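Beta-1,3-1,4-glucanase (Caldicellulosiruptor sp. F32, PDB 5H4R) probably hydrolyses mixed-linkage beta-1,3-1,4-glucans such as lichenan as a family 5 glycoside hydrolase, and binds cellotetraose in its active-site cleft. Local coordinates at residues Ala59-Pro64 with Glu73-Gly78; Ile49-Gly54 with Gly373-Lys378. The protein carries 1 engineered substitution. All blocks are in the same frame, centred on the assembly; numbering follows the deposited sequence.

Interaction 1: residues Ala59-Pro64 with Glu73-Gly78. With BGC (beta-D-glucopyranose), chain B.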
# COMPACT_ATOMS: atom_id res chain seq x y z
N ALA A 59 -10.17 -8.87 -0.61
CA ALA A 59 -11.59 -8.98 -0.27
C ALA A 59 -11.75 -9.90 0.93
O ALA A 59 -11.11 -10.95 1.04
CB ALA A 59 -12.39 -9.49 -1.47
N ALA A 60 -12.58 -9.48 1.87
CA ALA A 60 -12.72 -10.22 3.12
C ALA A 60 -14.08 -9.89 3.71
O ALA A 60 -14.48 -8.73 3.74
CB ALA A 60 -11.61 -9.85 4.09
N PHE A 61 -14.75 -10.93 4.18
CA PHE A 61 -16.08 -10.82 4.75
C PHE A 61 -16.47 -12.19 5.27
O PHE A 61 -15.90 -13.21 4.88
CB PHE A 61 -17.10 -10.32 3.71
CG PHE A 61 -17.01 -11.01 2.38
CD1 PHE A 61 -17.72 -12.18 2.16
CD2 PHE A 61 -16.27 -10.46 1.36
CE1 PHE A 61 -17.66 -12.82 0.93
CE2 PHE A 61 -16.20 -11.09 0.12
CZ PHE A 61 -16.91 -12.27 -0.09
N GLU A 62 -17.44 -12.19 6.18
CA GLU A 62 -18.00 -13.42 6.72
C GLU A 62 -19.15 -13.94 5.85
O GLU A 62 -19.70 -13.23 5.01
CB GLU A 62 -18.49 -13.18 8.14
CG GLU A 62 -17.42 -12.65 9.07
CD GLU A 62 -17.95 -12.32 10.45
OE1 GLU A 62 -19.19 -12.17 10.60
OE2 GLU A 62 -17.13 -12.22 11.40
N ASN A 63 -19.49 -15.20 6.07
CA ASN A 63 -20.67 -15.83 5.48
C ASN A 63 -20.67 -15.75 3.96
O ASN A 63 -21.66 -15.30 3.37
CB ASN A 63 -21.94 -15.19 6.03
CG ASN A 63 -21.95 -15.13 7.54
OD1 ASN A 63 -22.13 -14.06 8.13
ND2 ASN A 63 -21.76 -16.27 8.18
N PRO A 64 -19.62 -16.20 3.29
CA PRO A 64 -19.63 -16.22 1.83
C PRO A 64 -20.74 -17.12 1.32
O PRO A 64 -21.01 -18.18 1.88
CB PRO A 64 -18.25 -16.77 1.47
CG PRO A 64 -17.87 -17.59 2.64
CD PRO A 64 -18.41 -16.85 3.83
N GLU A 73 -11.15 -13.98 -4.46
CA GLU A 73 -10.37 -13.17 -5.40
C GLU A 73 -11.25 -12.27 -6.25
O GLU A 73 -10.81 -11.19 -6.66
CB GLU A 73 -9.54 -14.08 -6.32
CG GLU A 73 -8.61 -13.29 -7.26
CD GLU A 73 -7.89 -14.13 -8.31
OE1 GLU A 73 -7.88 -15.38 -8.22
OE2 GLU A 73 -7.37 -13.52 -9.27
N THR A 74 -12.45 -12.72 -6.60
CA THR A 74 -13.30 -12.00 -7.54
C THR A 74 -14.59 -11.48 -6.92
O THR A 74 -15.38 -10.84 -7.62
CB THR A 74 -13.63 -12.90 -8.73
OG1 THR A 74 -14.24 -14.13 -8.29
CG2 THR A 74 -12.35 -13.23 -9.47
N ALA A 75 -14.79 -11.70 -5.63
CA ALA A 75 -16.05 -11.29 -5.00
C ALA A 75 -16.31 -9.79 -5.13
O ALA A 75 -17.47 -9.36 -5.22
CB ALA A 75 -16.04 -11.69 -3.53
N TRP A 76 -15.26 -8.98 -5.05
CA TRP A 76 -15.39 -7.54 -5.14
C TRP A 76 -15.05 -7.01 -6.53
O TRP A 76 -15.83 -6.23 -7.09
CB TRP A 76 -14.51 -6.87 -4.08
CG TRP A 76 -15.01 -7.06 -2.65
CD1 TRP A 76 -16.12 -7.73 -2.23
CD2 TRP A 76 -14.37 -6.57 -1.46
NE1 TRP A 76 -16.24 -7.67 -0.86
CE2 TRP A 76 -15.16 -6.97 -0.36
CE3 TRP A 76 -13.20 -5.84 -1.22
CZ2 TRP A 76 -14.82 -6.66 0.95
CZ3 TRP A 76 -12.87 -5.54 0.09
CH2 TRP A 76 -13.67 -5.94 1.15
N CYS A 77 -13.93 -7.44 -7.13
CA CYS A 77 -13.51 -6.86 -8.41
C CYS A 77 -14.18 -7.51 -9.60
O CYS A 77 -14.21 -6.90 -10.68
CB CYS A 77 -11.99 -6.98 -8.56
SG CYS A 77 -11.38 -8.67 -8.72
N GLY A 78 -14.71 -8.72 -9.44
CA GLY A 78 -15.52 -9.39 -10.43
C GLY A 78 -14.79 -10.05 -11.57
O GLY A 78 -15.46 -10.52 -12.51
C2 BGC B . -17.15 -2.19 0.55
C3 BGC B . -18.06 -3.41 0.40
C4 BGC B . -18.18 -3.72 -1.07
C5 BGC B . -16.78 -3.83 -1.71
C6 BGC B . -16.87 -4.17 -3.18
C1 BGC B . -15.83 -2.38 -0.18
O2 BGC B . -16.93 -2.02 1.95
O3 BGC B . -19.36 -3.12 0.95
O4 BGC B . -18.86 -4.97 -1.17
O5 BGC B . -16.12 -2.57 -1.56
O6 BGC B . -17.59 -3.12 -3.82
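The indole of Trp-76 lies between the chain at Ala-59 and Ala-60 on one face and a glucose ring on the other. On the protein side, CB of Ala-59 sits 3.5 Å from Trp-76 CD2. CA of the same alanine makes a CH-pi contact, 3.7 Å from the centroid of the six-membered ring and 12° off its normal. Backbone N of Ala-60 lies over the same face, also toward the rim. On the sugar side, C5 of the beta-D-glucopyranose stands 3.6 Å above the ring plane, over its centre. C6 of this sugar reaches Trp-76 CG at 3.5 Å. This is the carbohydrate-aromatic platform familiar from glycoside hydrolases, and Trp-76 belongs to the glycan pocket.

Phe-61 meets Trp-76 differently. Their planes are 28° apart, but the rings are slid past each other and barely overlap. The nearest atoms are Phe-61 CE2 and Trp-76 NE1, at 3.6 Å. At the in-plane edge of the phenyl ring, CZ of Phe-61 touches CB of Ala-75 at 3.6 Å. A chi1 of 47° sets CG of Phe-61 between its own backbone N and carbonyl carbon, and the ring turns toward Ala-75 and Trp-76. The two segments meet by packing. Contacts between carbons dominate, and the backbone of Ala-60 also lies against the indole. The backbone of Phe-61 is fixed separately, its N by Asn-105 and its O by the hydroxyl of Tyr-72.

Residues 59-64 belong to the loop that follows barrel strand 50-53. Residues 73-78 take in the end of the short helix 72-75 and the turn after it. The two pack together at the surface, beside the sugar-binding cleft, where Glu-73 also forms a salt bridge with Arg-121 of helix 116-131.

Interaction 2: residues Ile49-Gly54 with Gly373-Lys378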
# COMPACT_ATOMS: atom_id res chain seq x y z
N ILE A 49 6.79 3.51 -10.26
CA ILE A 49 5.41 3.82 -9.96
C ILE A 49 4.67 2.49 -9.91
O ILE A 49 4.97 1.57 -10.69
CB ILE A 49 4.78 4.78 -10.99
CG1 ILE A 49 3.36 5.16 -10.54
CG2 ILE A 49 4.79 4.17 -12.39
CD1 ILE A 49 2.86 6.41 -11.16
N GLY A 50 3.70 2.40 -9.01
CA GLY A 50 3.02 1.16 -8.73
C GLY A 50 1.54 1.19 -9.03
O GLY A 50 0.90 2.24 -9.10
N TRP A 51 1.00 -0.01 -9.17
CA TRP A 51 -0.42 -0.25 -9.41
C TRP A 51 -0.86 -1.31 -8.43
O TRP A 51 -0.24 -2.37 -8.35
CB TRP A 51 -0.61 -0.71 -10.85
CG TRP A 51 -2.01 -0.95 -11.31
CD1 TRP A 51 -2.86 -0.04 -11.88
CD2 TRP A 51 -2.70 -2.21 -11.33
NE1 TRP A 51 -4.05 -0.65 -12.23
CE2 TRP A 51 -3.98 -1.98 -11.90
CE3 TRP A 51 -2.38 -3.51 -10.91
CZ2 TRP A 51 -4.93 -3.00 -12.05
CZ3 TRP A 51 -3.31 -4.51 -11.06
CH2 TRP A 51 -4.58 -4.25 -11.64
N ASN A 52 -1.89 -1.00 -7.63
CA ASN A 52 -2.47 -1.96 -6.71
C ASN A 52 -3.51 -2.83 -7.41
O ASN A 52 -4.41 -2.31 -8.06
CB ASN A 52 -3.17 -1.24 -5.56
CG ASN A 52 -2.24 -0.80 -4.43
OD1 ASN A 52 -2.02 -1.53 -3.47
ND2 ASN A 52 -1.77 0.45 -4.49
N LEU A 53 -3.38 -4.14 -7.23
CA LEU A 53 -4.43 -5.12 -7.54
C LEU A 53 -5.48 -5.05 -6.42
O LEU A 53 -5.61 -5.93 -5.57
CB LEU A 53 -3.79 -6.49 -7.67
CG LEU A 53 -4.71 -7.60 -8.21
CD1 LEU A 53 -5.06 -7.35 -9.66
CD2 LEU A 53 -4.03 -8.93 -8.02
N GLY A 54 -6.21 -3.93 -6.41
CA GLY A 54 -7.11 -3.66 -5.32
C GLY A 54 -8.41 -4.44 -5.40
O GLY A 54 -8.89 -4.83 -6.47
N GLY A 373 -11.08 2.97 -10.12
CA GLY A 373 -10.58 2.14 -11.19
C GLY A 373 -9.93 2.96 -12.29
O GLY A 373 -10.37 4.07 -12.62
N LEU A 374 -8.87 2.37 -12.88
CA LEU A 374 -8.24 2.86 -14.10
C LEU A 374 -8.31 1.84 -15.23
O LEU A 374 -8.72 2.19 -16.34
CB LEU A 374 -6.76 3.22 -13.82
CG LEU A 374 -6.54 4.27 -12.74
CD1 LEU A 374 -5.05 4.48 -12.53
CD2 LEU A 374 -7.22 5.60 -13.03
N LEU A 375 -7.94 0.60 -14.96
CA LEU A 375 -7.98 -0.48 -15.93
C LEU A 375 -9.31 -1.21 -15.82
O LEU A 375 -9.66 -1.72 -14.75
CB LEU A 375 -6.82 -1.44 -15.66
CG LEU A 375 -6.76 -2.62 -16.63
CD1 LEU A 375 -6.50 -2.19 -18.07
CD2 LEU A 375 -5.69 -3.60 -16.13
N ASP A 376 -10.06 -1.27 -16.93
CA ASP A 376 -11.24 -2.14 -16.98
C ASP A 376 -10.74 -3.57 -17.16
O ASP A 376 -10.32 -3.97 -18.25
CB ASP A 376 -12.19 -1.75 -18.10
CG ASP A 376 -13.46 -2.60 -18.12
OD1 ASP A 376 -14.11 -2.73 -17.07
OD2 ASP A 376 -13.79 -3.17 -19.18
N ARG A 377 -10.76 -4.35 -16.09
CA ARG A 377 -10.10 -5.66 -16.14
C ARG A 377 -10.76 -6.61 -17.12
O ARG A 377 -10.08 -7.47 -17.70
CB ARG A 377 -10.03 -6.25 -14.74
CG ARG A 377 -9.12 -5.47 -13.84
CD ARG A 377 -8.98 -6.15 -12.50
NE ARG A 377 -8.52 -5.19 -11.50
CZ ARG A 377 -8.39 -5.50 -10.21
NH1 ARG A 377 -8.63 -6.72 -9.79
NH2 ARG A 377 -8.01 -4.56 -9.35
N LYS A 378 -12.08 -6.51 -17.33
CA LYS A 378 -12.76 -7.45 -18.21
C LYS A 378 -12.34 -7.28 -19.67
O LYS A 378 -12.30 -8.27 -20.42
CB LYS A 378 -14.28 -7.29 -18.06
CG LYS A 378 -15.11 -8.33 -18.79
CD LYS A 378 -16.57 -8.25 -18.35
CE LYS A 378 -17.38 -9.50 -18.74
NZ LYS A 378 -17.98 -9.39 -20.09
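Leu-375 and Arg-377 are the residues of 373-378 that reach across to Trp-51, Leu-53 and Gly-54. Leu-375 comes first. Its CD2 lies 4.2 Å from CZ2 of Trp-51, and the two side chains cross at about a right angle. Asp-361 links both residues, taking hydrogen bonds from Trp-51 NE1 and from the backbone N of Leu-375 on the same OD2.

Arg-377 follows, two residues on. Its chain is extended from CG to NE and carries the guanidinium inward to the end of strand 50-53. On the way NE passes the edge of the Trp-51 ring, 4.1 Å from CH2, with the ring and guanidinium planes 57° apart. CD1 of Leu-53 rests over one guanidinium face, 3.6 Å from NH1. NH2 donates to O of Gly-54 at 3.0 Å, with an N-H...O angle of 145°. The bond lies in the carbonyl plane, on a lone pair of the oxygen, though that oxygen is 24° out of the guanidinium plane. Thr-56 OG1 bonds to both NH1 of Arg-377 and O of Gly-54, closing a small polar network. A methionine in place of Arg-377 would probably leave the buried Gly-54 carbonyl without its guanidinium donor and Thr-56 without its NH1 partner.

Strand 50-53 is the first strand of the parallel eight-stranded TIM barrel, between strands 96-99 and 356-361. The weakly bonded strand 375-376 pairs with 381-382 beyond the last barrel strand. Helix 83-91 packs against Trp-51, Leu-375 and Arg-377, and Leu-374 touches helix 385-395.

How the interactions relate
Interaction 1 is a surface contact beside the sugar cleft, while interaction 2 is fully buried, and their centres lie about 17 Å apart. Strand 50-53 of interaction 2 leads along the chain into the loop and helix 72-75 of interaction 1. Interaction 1 therefore falls within the long span of chain whose two ends interaction 2 brings together. The chemistry follows the place. Near the sugar, aromatic faces and alanines do the work. Inside, a charged side chain bonds to a backbone carbonyl and a threonine hydroxyl, with leucine and tryptophan packed beside it. The two contacts touch directly, where Cys-77 SG packs 3.5 Å from Arg-377 NH1.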